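Local coordinates for putative transcriptional regulator TRANSCRIPTION REGULATOR protein (Rhizobium meliloti, PDB 5NLA), which activates transcription as an AraC-like regulator that binds c-di-GMP by a PilZ-like mechanism, so controlling extracellular polysaccharide production, at residues W124-F129 / G148-R153; H107-S112 / G161-A166; F129-S134 / D165-L170; F85-T90 / Q102-H107. All coordinates share one frame; numbering follows the deposited sequence.

Contact 1. Residues W124-F129 / G148-R153; sequences WNVGLF and GEFFFR
G127 and F151 form the closely packed middle of this antiparallel pairing, in which strands 124-129 and 150-153 run at 167° to each other. Their backbones exchange two hydrogen bonds, the one from F151 N to G127 O being 2.9 Å long. With CG set between its backbone N and carbonyl carbon (chi1 71°), F151 swings its ring back over the neighbouring strand, where G127 CA makes a CH-pi contact 3.9 Å from the ring centroid; a CB on G127 would run into F151 CE2. R153 lays its guanidinium over the opposite face of that ring, and its NH1 bonds to N190 OD1. At the ring edge, near its plane, come N125 OD1, 3.4 Å from F151 CE1, and F129 CE1; N125 ND2 bonds to L171 O. The other sheet face is apolar: L128 CD1 sits 3.8 Å from the F150 ring centroid, while V126 divides its methyls, CG1 going to F150 and CG2 reaching the F152 edge 3.8 Å from CD1. Looser is the end at exposed G148, joined by a 2.7 Å bond from G148 N to F129 O. There E149 CB points away from strand 124-129, and OE1 bonds to G146 N. The pair lies within the larger sheet, with strand 166-173 beside 124-129 and strand 191-193 beside 150-154, and helix 196-211 packs on L128 and F150.

Contact 2. Residues H107-S112 / G161-A166; sequences HSYERS and GRMTDA
Y109 lies across G161, and H107 runs alongside M163, in an antiparallel strand pair of the five-stranded sheet; with the larger sheet this is consistent with the cupin-like regulatory domain known from AraC relatives. The three long side chains stand on one face of the sheet, each with its first torsion near +60°, bringing its end nearer the partner strand; for Y109 (chi1 50°) this carries the ring over the backbone. The Y109 ring is thus laid flat on the chain at G161: G161 CA is 3.8 Å from the ring centroid and 25° off the normal, a CH-pi contact, and Y109 CE2 reaches R162 C. A CB on G161 would collide with Y109 OH, so the close cover of ring on chain depends on this glycine. The hydroxyl itself is paired with T136 OG1 of strand 134-138. H107 and M163 point the same way, with H107 CE1 3.5 Å from M163 CG; the sulfur approaches the imidazole obliquely, M163 SD standing 4.5 Å from the ring centroid. Bent at its last torsion, M163 then brings CE to within 3.6 Å of Y109 CE2, linking the two groups. A leucine in place of Y109 would probably leave T136 OG1 without its hydroxyl partner and G161 without its aromatic cover. Four backbone hydrogen bonds join the strands, among them Y109 N to G161 O at 2.8 Å. On the other face S108 and R162 meet lightly, S108 CB being 4.0 Å from R162 CG.

Contact 3. Residues F129-S134 / D165-L170; sequences FRSGRS and DAASIL
R130 has CG opposite its carbonyl carbon (chi1 -48°) and bends again at the next torsion (chi2 -48°), which lays its guanidinium over I169; NH2 of R130 is 3.7 Å from CG2 of I169, the methyl facing the flat side of the group. The far end is held by helix 196-211, where NH1 bonds to N206 OD1 and NH2 makes a long, weak ion pair with E209. Replacing R130 by an alanine would probably leave N206 OD1 without this donor and remove the guanidinium from over the I169 methyl. The backbone here forms a classic beta bulge: R130 and S131 both face A167, with R130 N bonded to A167 O at 2.8 Å and S131 N adding a weak bond to the same oxygen at 3.4 Å. The return bond, A167 N to S131 O, is 3.1 Å long, its donor standing above the carbonyl plane. Just before the corner, F129 packs against strand 166-173, its CE2 3.7 Å from A166 CB, while S168 CB lies over one ring face. G132 follows with CA 3.3 Å from D165 O, where a CB would strike both D165 O and A166 CB.

Contact 4. Residues F85-T90 / Q102-H107; sequences FPAELT and QVTPAH
E88 and V103 pair through two backbone hydrogen bonds, E88 N to V103 O and V103 N to E88 O, each 2.8 Å, where strands 88-90 and 102-104 run at 175° to each other. They belong to the beta hairpin of strands 88-94 and 97-104, and the contact extends past its open end. One pair further along, L89 and Q102 lie side by side, with L89 CD2 3.4 Å from Q102 CG. E88 OE2 forms a salt bridge with R52 NH2, outside both segments. Beyond the strands the packing centres on P105. F85, with CG anti to its backbone N (chi1 -167°), turns a ring face to this proline: P105 CD makes a CH-pi contact 3.8 Å from the ring centroid and 18° off the normal. P86 comes against the same proline ring, P86 CD being 3.6 Å from P105 CG. At the edge of the F85 ring stands H107 CB, 4.1 Å from CZ, and W63 and F60 of helix 59-67 add further ring contacts. H107 is steadied by a bond within its own segment, ND1 donating to P105 O over 2.9 Å with that oxygen in the imidazole plane.

In the fold
From the N terminus, contact 4 comes first, pairing the two arms of the 88-94/97-104 hairpin and closing a short loop before the others open. Its last residue, H107, begins contact 2, which closes the long loop up to G161 and belongs to the smaller sheet. Contact 1 is nested inside that loop. Contact 3 starts at F129, which it shares with contact 1, and crosses it along the chain, ending on D165 and A166 together with contact 2. In the larger sheet, strand 166-173 lies between strands 97-104 and 124-129, so contacts 1, 3 and 4 follow across it. The chain passes between the two sheets at 105-106, 130-133 and 164-165.

Contact 1. Residues W124-F129 / G148-R153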
loop_
_atom_site.group_PDB
_atom_site.type_symbol
_atom_site.label_atom_id
_atom_site.label_comp_id
_atom_site.label_asym_id
_atom_site.label_seq_id
_atom_site.Cartn_x
_atom_site.Cartn_y
_atom_site.Cartn_z
ATOM N N TRP A 124 -1.879 -0.934 3.666
ATOM C CA TRP A 124 -0.718 -0.521 4.446
ATOM C C TRP A 124 0.492 -0.795 3.555
ATOM O O TRP A 124 0.691 -1.914 3.085
ATOM C CB TRP A 124 -0.614 -1.328 5.732
ATOM C CG TRP A 124 -1.879 -1.380 6.524
ATOM C CD1 TRP A 124 -2.782 -2.385 6.536
ATOM C CD2 TRP A 124 -2.375 -0.380 7.421
ATOM N NE1 TRP A 124 -3.818 -2.076 7.379
ATOM C CE2 TRP A 124 -3.591 -0.850 7.935
ATOM C CE3 TRP A 124 -1.910 0.874 7.831
ATOM C CZ2 TRP A 124 -4.348 -0.128 8.841
ATOM C CZ3 TRP A 124 -2.670 1.603 8.727
ATOM C CH2 TRP A 124 -3.874 1.094 9.229
ATOM N N ASN A 125 1.275 0.235 3.291
ATOM C CA ASN A 125 2.431 0.124 2.414
ATOM C C ASN A 125 3.681 0.133 3.283
ATOM O O ASN A 125 3.888 1.045 4.094
ATOM C CB ASN A 125 2.440 1.303 1.429
ATOM C CG ASN A 125 3.320 1.081 0.196
ATOM O OD1 ASN A 125 3.617 2.042 -0.507
ATOM N ND2 ASN A 125 3.716 -0.151 -0.083
ATOM N N VAL A 126 4.483 -0.909 3.142
ATOM C CA VAL A 126 5.817 -0.941 3.728
ATOM C C VAL A 126 6.794 -1.170 2.601
ATOM O O VAL A 126 6.576 -2.049 1.766
ATOM C CB VAL A 126 5.926 -2.047 4.770
ATOM C CG1 VAL A 126 7.377 -2.380 5.072
ATOM C CG2 VAL A 126 5.187 -1.615 6.027
ATOM N N GLY A 127 7.854 -0.373 2.560
ATOM C CA GLY A 127 8.802 -0.432 1.447
ATOM C C GLY A 127 10.230 -0.352 1.921
ATOM O O GLY A 127 10.574 0.556 2.668
ATOM N N LEU A 128 11.045 -1.310 1.483
ATOM C CA LEU A 128 12.469 -1.371 1.804
ATOM C C LEU A 128 13.294 -0.939 0.610
ATOM O O LEU A 128 13.046 -1.417 -0.483
ATOM C CB LEU A 128 12.852 -2.811 2.114
ATOM C CG LEU A 128 14.320 -3.096 2.410
ATOM C CD1 LEU A 128 14.765 -2.354 3.662
ATOM C CD2 LEU A 128 14.501 -4.599 2.553
ATOM N N PHE A 129 14.311 -0.108 0.826
ATOM C CA PHE A 129 15.225 0.303 -0.254
ATOM C C PHE A 129 16.498 -0.535 -0.217
ATOM O O PHE A 129 17.184 -0.582 0.812
ATOM C CB PHE A 129 15.578 1.790 -0.133
ATOM C CG PHE A 129 14.495 2.715 -0.626
ATOM C CD1 PHE A 129 13.230 2.697 -0.056
ATOM C CD2 PHE A 129 14.738 3.602 -1.651
ATOM C CE1 PHE A 129 12.230 3.540 -0.510
ATOM C CE2 PHE A 129 13.746 4.443 -2.113
ATOM C CZ PHE A 129 12.489 4.416 -1.543
ATOM N N GLY A 148 18.620 0.131 2.940
ATOM C CA GLY A 148 18.486 -0.759 4.086
ATOM C C GLY A 148 17.481 -0.305 5.114
ATOM O O GLY A 148 17.464 -0.843 6.211
ATOM N N GLU A 149 16.637 0.668 4.768
ATOM C CA GLU A 149 15.578 1.152 5.655
ATOM C C GLU A 149 14.220 0.984 5.005
ATOM O O GLU A 149 14.116 0.947 3.771
ATOM C CB GLU A 149 15.756 2.635 5.950
ATOM C CG GLU A 149 17.118 3.037 6.459
ATOM C CD GLU A 149 17.102 4.450 6.993
ATOM O OE1 GLU A 149 16.879 5.386 6.190
ATOM O OE2 GLU A 149 17.284 4.617 8.219
ATOM N N PHE A 150 13.187 0.920 5.849
ATOM C CA PHE A 150 11.793 0.874 5.403
ATOM C C PHE A 150 11.087 2.197 5.610
ATOM O O PHE A 150 11.312 2.863 6.622
ATOM C CB PHE A 150 10.985 -0.136 6.213
ATOM C CG PHE A 150 11.431 -1.548 6.066
ATOM C CD1 PHE A 150 12.456 -2.043 6.851
ATOM C CD2 PHE A 150 10.790 -2.400 5.170
ATOM C CE1 PHE A 150 12.858 -3.365 6.727
ATOM C CE2 PHE A 150 11.182 -3.724 5.045
ATOM C CZ PHE A 150 12.226 -4.208 5.818
ATOM N N PHE A 151 10.198 2.547 4.684
ATOM C CA PHE A 151 9.118 3.491 4.993
ATOM C C PHE A 151 7.894 2.674 5.390
ATOM O O PHE A 151 7.702 1.550 4.909
ATOM C CB PHE A 151 8.799 4.465 3.830
ATOM C CG PHE A 151 8.116 3.831 2.636
ATOM C CD1 PHE A 151 6.745 3.583 2.633
ATOM C CD2 PHE A 151 8.843 3.510 1.492
ATOM C CE1 PHE A 151 6.127 3.000 1.526
ATOM C CE2 PHE A 151 8.229 2.937 0.381
ATOM C CZ PHE A 151 6.870 2.681 0.401
ATOM N N PHE A 152 7.085 3.240 6.279
ATOM C CA PHE A 152 5.725 2.764 6.505
ATOM C C PHE A 152 4.728 3.898 6.230
ATOM O O PHE A 152 4.932 5.029 6.671
ATOM C CB PHE A 152 5.555 2.228 7.926
ATOM C CG PHE A 152 4.121 2.121 8.353
ATOM C CD1 PHE A 152 3.314 1.089 7.884
ATOM C CD2 PHE A 152 3.560 3.081 9.189
ATOM C CE1 PHE A 152 1.987 1.006 8.266
ATOM C CE2 PHE A 152 2.235 3.003 9.568
ATOM C CZ PHE A 152 1.449 1.966 9.106
ATOM N N ARG A 153 3.642 3.555 5.534
ATOM C CA ARG A 153 2.609 4.504 5.114
ATOM C C ARG A 153 1.286 3.790 4.833
ATOM O O ARG A 153 1.277 2.733 4.187
ATOM C CB ARG A 153 3.034 5.212 3.811
ATOM C CG ARG A 153 3.742 6.540 3.992
ATOM C CD ARG A 153 3.702 7.353 2.711
ATOM N NE ARG A 153 4.372 6.670 1.613
ATOM C CZ ARG A 153 5.702 6.599 1.417
ATOM N NH1 ARG A 153 6.591 7.148 2.264
ATOM N NH2 ARG A 153 6.147 5.940 0.350
#

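Contact 2. Residues H107-S112 / G161-A166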
loop_
_atom_site.group_PDB
_atom_site.type_symbol
_atom_site.label_atom_id
_atom_site.label_comp_id
_atom_site.label_asym_id
_atom_site.label_seq_id
_atom_site.Cartn_x
_atom_site.Cartn_y
_atom_site.Cartn_z
ATOM N N HIS A 107 12.347 10.289 -9.717
ATOM C CA HIS A 107 11.099 10.971 -10.067
ATOM C C HIS A 107 10.490 11.527 -8.792
ATOM O O HIS A 107 11.006 11.298 -7.689
ATOM C CB HIS A 107 10.124 9.999 -10.746
ATOM C CG HIS A 107 9.709 8.870 -9.861
ATOM N ND1 HIS A 107 10.551 7.826 -9.545
ATOM C CD2 HIS A 107 8.568 8.655 -9.167
ATOM C CE1 HIS A 107 9.939 7.002 -8.715
ATOM N NE2 HIS A 107 8.735 7.484 -8.466
ATOM N N SER A 108 9.418 12.283 -8.951
ATOM C CA SER A 108 8.633 12.734 -7.831
ATOM C C SER A 108 7.236 12.090 -7.910
ATOM O O SER A 108 6.783 11.637 -8.985
ATOM C CB SER A 108 8.586 14.251 -7.800
ATOM O OG SER A 108 7.827 14.733 -8.891
ATOM N N TYR A 109 6.579 12.033 -6.754
ATOM C CA TYR A 109 5.305 11.323 -6.608
ATOM C C TYR A 109 4.329 12.070 -5.694
ATOM O O TYR A 109 4.722 12.725 -4.724
ATOM C CB TYR A 109 5.543 9.888 -6.093
ATOM C CG TYR A 109 6.437 9.790 -4.867
ATOM C CD1 TYR A 109 5.915 9.922 -3.589
ATOM C CD2 TYR A 109 7.810 9.588 -4.997
ATOM C CE1 TYR A 109 6.726 9.829 -2.472
ATOM C CE2 TYR A 109 8.638 9.490 -3.881
ATOM C CZ TYR A 109 8.094 9.611 -2.612
ATOM O OH TYR A 109 8.907 9.540 -1.492
ATOM N N GLU A 110 3.050 11.966 -6.024
ATOM C CA GLU A 110 1.982 12.495 -5.172
ATOM C C GLU A 110 0.812 11.527 -5.144
ATOM O O GLU A 110 0.375 11.048 -6.193
ATOM C CB GLU A 110 1.512 13.859 -5.672
ATOM C CG GLU A 110 0.498 14.526 -4.754
ATOM C CD GLU A 110 0.273 15.998 -5.059
ATOM O OE1 GLU A 110 0.679 16.465 -6.151
ATOM O OE2 GLU A 110 -0.317 16.692 -4.199
ATOM N N ARG A 111 0.332 11.232 -3.938
ATOM C CA ARG A 111 -0.992 10.644 -3.735
ATOM C C ARG A 111 -1.780 11.715 -3.016
ATOM O O ARG A 111 -1.470 12.042 -1.875
ATOM C CB ARG A 111 -0.893 9.384 -2.900
ATOM C CG ARG A 111 -2.207 8.660 -2.717
ATOM C CD ARG A 111 -1.987 7.245 -2.221
ATOM N NE ARG A 111 -3.251 6.547 -2.023
ATOM C CZ ARG A 111 -4.002 6.030 -2.987
ATOM N NH1 ARG A 111 -3.680 6.134 -4.270
ATOM N NH2 ARG A 111 -5.123 5.407 -2.654
ATOM N N SER A 112 -2.771 12.293 -3.701
ATOM C CA SER A 112 -3.471 13.489 -3.204
ATOM C C SER A 112 -4.878 13.246 -2.609
ATOM O O SER A 112 -5.474 12.177 -2.764
ATOM C CB SER A 112 -3.577 14.497 -4.341
ATOM O OG SER A 112 -4.432 13.992 -5.340
ATOM N N GLY A 161 6.219 13.324 -2.417
ATOM C CA GLY A 161 7.656 13.157 -2.256
ATOM C C GLY A 161 8.472 13.051 -3.517
ATOM O O GLY A 161 7.978 13.235 -4.625
ATOM N N ARG A 162 9.744 12.761 -3.311
ATOM C CA ARG A 162 10.696 12.545 -4.387
ATOM C C ARG A 162 11.558 11.356 -4.021
ATOM O O ARG A 162 11.877 11.150 -2.839
ATOM C CB ARG A 162 11.615 13.752 -4.557
ATOM C CG ARG A 162 10.932 15.102 -4.728
ATOM C CD ARG A 162 11.902 16.258 -4.997
ATOM N NE ARG A 162 13.256 15.999 -4.501
ATOM C CZ ARG A 162 14.239 15.386 -5.184
ATOM N NH1 ARG A 162 14.074 14.933 -6.438
ATOM N NH2 ARG A 162 15.419 15.203 -4.598
ATOM N N MET A 163 11.931 10.566 -5.020
ATOM C CA MET A 163 13.033 9.645 -4.825
ATOM C C MET A 163 14.095 9.806 -5.895
ATOM O O MET A 163 13.858 10.208 -7.031
ATOM C CB MET A 163 12.585 8.177 -4.698
ATOM C CG MET A 163 11.828 7.599 -5.873
ATOM S SD MET A 163 11.382 5.880 -5.579
ATOM C CE MET A 163 9.898 6.241 -4.684
ATOM N N THR A 164 15.293 9.485 -5.474
ATOM C CA THR A 164 16.422 9.345 -6.338
ATOM C C THR A 164 16.123 8.052 -7.148
ATOM O O THR A 164 15.037 7.441 -6.965
ATOM C CB THR A 164 17.692 9.323 -5.437
ATOM O OG1 THR A 164 18.757 9.995 -6.097
ATOM C CG2 THR A 164 18.119 7.946 -5.059
ATOM N N ASP A 165 17.020 7.644 -8.048
ATOM C CA ASP A 165 16.906 6.328 -8.664
ATOM C C ASP A 165 17.036 5.290 -7.557
ATOM O O ASP A 165 17.765 5.495 -6.603
ATOM C CB ASP A 165 17.929 6.113 -9.773
ATOM C CG ASP A 165 19.365 5.925 -9.262
ATOM O OD1 ASP A 165 19.759 6.459 -8.202
ATOM O OD2 ASP A 165 20.132 5.254 -9.965
ATOM N N ALA A 166 16.280 4.204 -7.638
ATOM C CA ALA A 166 16.199 3.296 -6.509
ATOM C C ALA A 166 15.739 1.928 -6.916
ATOM O O ALA A 166 15.134 1.754 -7.965
ATOM C CB ALA A 166 15.263 3.861 -5.448
#

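Contact 3. Residues F129-S134 / D165-L170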
loop_
_atom_site.group_PDB
_atom_site.type_symbol
_atom_site.label_atom_id
_atom_site.label_comp_id
_atom_site.label_asym_id
_atom_site.label_seq_id
_atom_site.Cartn_x
_atom_site.Cartn_y
_atom_site.Cartn_z
ATOM N N PHE A 129 14.311 -0.108 0.826
ATOM C CA PHE A 129 15.225 0.303 -0.254
ATOM C C PHE A 129 16.498 -0.535 -0.217
ATOM O O PHE A 129 17.184 -0.582 0.812
ATOM C CB PHE A 129 15.578 1.790 -0.133
ATOM C CG PHE A 129 14.495 2.715 -0.626
ATOM C CD1 PHE A 129 13.230 2.697 -0.056
ATOM C CD2 PHE A 129 14.738 3.602 -1.651
ATOM C CE1 PHE A 129 12.230 3.540 -0.510
ATOM C CE2 PHE A 129 13.746 4.443 -2.113
ATOM C CZ PHE A 129 12.489 4.416 -1.543
ATOM N N ARG A 130 16.811 -1.193 -1.333
ATOM C CA ARG A 130 18.129 -1.816 -1.522
ATOM C C ARG A 130 19.132 -0.700 -1.792
ATOM O O ARG A 130 20.194 -0.647 -1.190
ATOM C CB ARG A 130 18.142 -2.809 -2.692
ATOM C CG ARG A 130 16.993 -3.811 -2.729
ATOM C CD ARG A 130 16.803 -4.464 -1.378
ATOM N NE ARG A 130 16.015 -5.686 -1.451
ATOM C CZ ARG A 130 15.832 -6.517 -0.425
ATOM N NH1 ARG A 130 16.385 -6.265 0.761
ATOM N NH2 ARG A 130 15.098 -7.617 -0.582
ATOM N N SER A 131 18.769 0.177 -2.724
ATOM C CA SER A 131 19.518 1.384 -3.034
ATOM C C SER A 131 18.572 2.551 -3.298
ATOM O O SER A 131 17.421 2.352 -3.627
ATOM C CB SER A 131 20.367 1.153 -4.270
ATOM O OG SER A 131 19.540 0.899 -5.389
ATOM N N GLY A 132 19.100 3.759 -3.181
ATOM C CA GLY A 132 18.356 4.984 -3.387
ATOM C C GLY A 132 17.882 5.578 -2.075
ATOM O O GLY A 132 18.128 5.042 -1.000
ATOM N N ARG A 133 17.156 6.677 -2.187
ATOM C CA ARG A 133 16.735 7.488 -1.067
ATOM C C ARG A 133 15.442 8.124 -1.507
ATOM O O ARG A 133 15.339 8.558 -2.653
ATOM C CB ARG A 133 17.762 8.576 -0.732
ATOM C CG ARG A 133 19.013 8.013 -0.106
ATOM C CD ARG A 133 19.946 9.053 0.514
ATOM N NE ARG A 133 20.886 8.394 1.431
ATOM C CZ ARG A 133 20.585 7.962 2.661
ATOM N NH1 ARG A 133 19.366 8.133 3.179
ATOM N NH2 ARG A 133 21.512 7.362 3.401
ATOM N N SER A 134 14.444 8.138 -0.625
ATOM C CA SER A 134 13.248 8.913 -0.874
ATOM C C SER A 134 13.130 9.965 0.206
ATOM O O SER A 134 13.770 9.873 1.228
ATOM C CB SER A 134 12.022 8.023 -0.946
ATOM O OG SER A 134 11.687 7.518 0.330
ATOM N N ASP A 165 17.020 7.644 -8.048
ATOM C CA ASP A 165 16.906 6.328 -8.664
ATOM C C ASP A 165 17.036 5.290 -7.557
ATOM O O ASP A 165 17.765 5.495 -6.603
ATOM C CB ASP A 165 17.929 6.113 -9.773
ATOM C CG ASP A 165 19.365 5.925 -9.262
ATOM O OD1 ASP A 165 19.759 6.459 -8.202
ATOM O OD2 ASP A 165 20.132 5.254 -9.965
ATOM N N ALA A 166 16.280 4.204 -7.638
ATOM C CA ALA A 166 16.199 3.296 -6.509
ATOM C C ALA A 166 15.739 1.928 -6.916
ATOM O O ALA A 166 15.134 1.754 -7.965
ATOM C CB ALA A 166 15.263 3.861 -5.448
ATOM N N ALA A 167 16.067 0.963 -6.064
ATOM C CA ALA A 167 15.547 -0.395 -6.135
ATOM C C ALA A 167 14.906 -0.653 -4.796
ATOM O O ALA A 167 15.552 -0.509 -3.762
ATOM C CB ALA A 167 16.671 -1.399 -6.368
ATOM N N SER A 168 13.641 -1.022 -4.802
ATOM C CA SER A 168 12.967 -1.322 -3.560
ATOM C C SER A 168 12.191 -2.617 -3.650
ATOM O O SER A 168 11.895 -3.116 -4.741
ATOM C CB SER A 168 12.044 -0.165 -3.140
ATOM O OG SER A 168 11.089 0.148 -4.134
ATOM N N ILE A 169 11.893 -3.164 -2.476
ATOM C CA ILE A 169 10.914 -4.231 -2.347
ATOM C C ILE A 169 9.768 -3.689 -1.470
ATOM O O ILE A 169 9.997 -3.168 -0.370
ATOM C CB ILE A 169 11.558 -5.556 -1.864
ATOM C CG1 ILE A 169 10.528 -6.698 -1.890
ATOM C CG2 ILE A 169 12.190 -5.413 -0.488
ATOM C CD1 ILE A 169 11.143 -8.074 -2.070
ATOM N N LEU A 170 8.550 -3.757 -2.010
ATOM C CA LEU A 170 7.366 -3.120 -1.420
ATOM C C LEU A 170 6.307 -4.156 -1.018
ATOM O O LEU A 170 5.938 -5.008 -1.825
ATOM C CB LEU A 170 6.731 -2.173 -2.437
ATOM C CG LEU A 170 7.464 -0.925 -2.947
ATOM C CD1 LEU A 170 6.577 -0.236 -3.981
ATOM C CD2 LEU A 170 7.812 0.041 -1.821
#

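Contact 4. Residues F85-T90 / Q102-H107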
loop_
_atom_site.group_PDB
_atom_site.type_symbol
_atom_site.label_atom_id
_atom_site.label_comp_id
_atom_site.label_asym_id
_atom_site.label_seq_id
_atom_site.Cartn_x
_atom_site.Cartn_y
_atom_site.Cartn_z
ATOM N N PHE A 85 13.163 6.450 -19.614
ATOM C CA PHE A 85 12.794 6.249 -18.231
ATOM C C PHE A 85 12.709 4.742 -17.933
ATOM O O PHE A 85 11.610 4.186 -17.814
ATOM C CB PHE A 85 11.471 6.955 -17.952
ATOM C CG PHE A 85 11.150 7.081 -16.496
ATOM C CD1 PHE A 85 11.615 8.168 -15.771
ATOM C CD2 PHE A 85 10.352 6.130 -15.853
ATOM C CE1 PHE A 85 11.326 8.297 -14.423
ATOM C CE2 PHE A 85 10.051 6.254 -14.496
ATOM C CZ PHE A 85 10.547 7.332 -13.776
ATOM N N PRO A 86 13.875 4.078 -17.803
ATOM C CA PRO A 86 13.923 2.628 -17.634
ATOM C C PRO A 86 13.436 2.183 -16.252
ATOM O O PRO A 86 14.103 2.442 -15.254
ATOM C CB PRO A 86 15.401 2.309 -17.808
ATOM C CG PRO A 86 16.109 3.529 -17.334
ATOM C CD PRO A 86 15.193 4.698 -17.575
ATOM N N ALA A 87 12.287 1.511 -16.215
ATOM C CA ALA A 87 11.644 1.125 -14.965
ATOM C C ALA A 87 11.040 -0.275 -15.055
ATOM O O ALA A 87 10.702 -0.750 -16.135
ATOM C CB ALA A 87 10.591 2.145 -14.561
ATOM N N GLU A 88 10.939 -0.918 -13.892
ATOM C CA GLU A 88 10.478 -2.287 -13.767
ATOM C C GLU A 88 9.670 -2.430 -12.496
ATOM O O GLU A 88 10.096 -1.973 -11.432
ATOM C CB GLU A 88 11.657 -3.247 -13.689
ATOM C CG GLU A 88 11.852 -4.138 -14.898
ATOM C CD GLU A 88 12.727 -5.337 -14.580
ATOM O OE1 GLU A 88 13.686 -5.192 -13.778
ATOM O OE2 GLU A 88 12.443 -6.432 -15.118
ATOM N N LEU A 89 8.502 -3.054 -12.630
ATOM C CA LEU A 89 7.701 -3.527 -11.512
ATOM C C LEU A 89 7.555 -5.013 -11.699
ATOM O O LEU A 89 7.374 -5.488 -12.820
ATOM C CB LEU A 89 6.319 -2.882 -11.511
ATOM C CG LEU A 89 5.978 -1.650 -10.653
ATOM C CD1 LEU A 89 4.643 -1.851 -9.934
ATOM C CD2 LEU A 89 7.059 -1.266 -9.652
ATOM N N THR A 90 7.645 -5.748 -10.601
ATOM C CA THR A 90 7.475 -7.185 -10.641
ATOM C C THR A 90 6.612 -7.572 -9.447
ATOM O O THR A 90 6.991 -7.312 -8.312
ATOM C CB THR A 90 8.847 -7.883 -10.623
ATOM O OG1 THR A 90 9.772 -7.145 -11.440
ATOM C CG2 THR A 90 8.754 -9.297 -11.142
ATOM N N GLN A 102 10.367 -3.165 -7.294
ATOM C CA GLN A 102 10.409 -1.957 -8.104
ATOM C C GLN A 102 11.845 -1.518 -8.398
ATOM O O GLN A 102 12.676 -1.431 -7.486
ATOM C CB GLN A 102 9.705 -0.843 -7.352
ATOM C CG GLN A 102 9.590 0.463 -8.115
ATOM C CD GLN A 102 8.579 1.388 -7.482
ATOM O OE1 GLN A 102 7.764 2.014 -8.172
ATOM N NE2 GLN A 102 8.606 1.465 -6.156
ATOM N N VAL A 103 12.126 -1.239 -9.668
ATOM C CA VAL A 103 13.357 -0.557 -10.057
ATOM C C VAL A 103 12.953 0.649 -10.885
ATOM O O VAL A 103 12.235 0.514 -11.869
ATOM C CB VAL A 103 14.295 -1.466 -10.873
ATOM C CG1 VAL A 103 15.545 -0.698 -11.284
ATOM C CG2 VAL A 103 14.665 -2.705 -10.073
ATOM N N THR A 104 13.425 1.819 -10.490
ATOM C CA THR A 104 12.894 3.057 -11.028
ATOM C C THR A 104 13.938 4.200 -11.026
ATOM O O THR A 104 14.785 4.254 -10.131
ATOM C CB THR A 104 11.613 3.427 -10.244
ATOM O OG1 THR A 104 10.841 4.361 -11.000
ATOM C CG2 THR A 104 11.931 3.987 -8.859
ATOM N N PRO A 105 13.918 5.083 -12.045
ATOM C CA PRO A 105 14.791 6.272 -12.027
ATOM C C PRO A 105 14.265 7.372 -11.093
ATOM O O PRO A 105 13.184 7.232 -10.534
ATOM C CB PRO A 105 14.776 6.760 -13.487
ATOM C CG PRO A 105 14.230 5.632 -14.281
ATOM C CD PRO A 105 13.291 4.913 -13.364
ATOM N N ALA A 106 15.033 8.452 -10.926
ATOM C CA ALA A 106 14.617 9.550 -10.053
ATOM C C ALA A 106 13.345 10.164 -10.583
ATOM O O ALA A 106 13.259 10.480 -11.758
ATOM C CB ALA A 106 15.687 10.615 -9.938
ATOM N N HIS A 107 12.347 10.289 -9.717
ATOM C CA HIS A 107 11.099 10.971 -10.067
ATOM C C HIS A 107 10.490 11.527 -8.792
ATOM O O HIS A 107 11.006 11.298 -7.689
ATOM C CB HIS A 107 10.124 9.999 -10.746
ATOM C CG HIS A 107 9.709 8.870 -9.861
ATOM N ND1 HIS A 107 10.551 7.826 -9.545
ATOM C CD2 HIS A 107 8.568 8.655 -9.167
ATOM C CE1 HIS A 107 9.939 7.002 -8.715
ATOM N NE2 HIS A 107 8.735 7.484 -8.466
#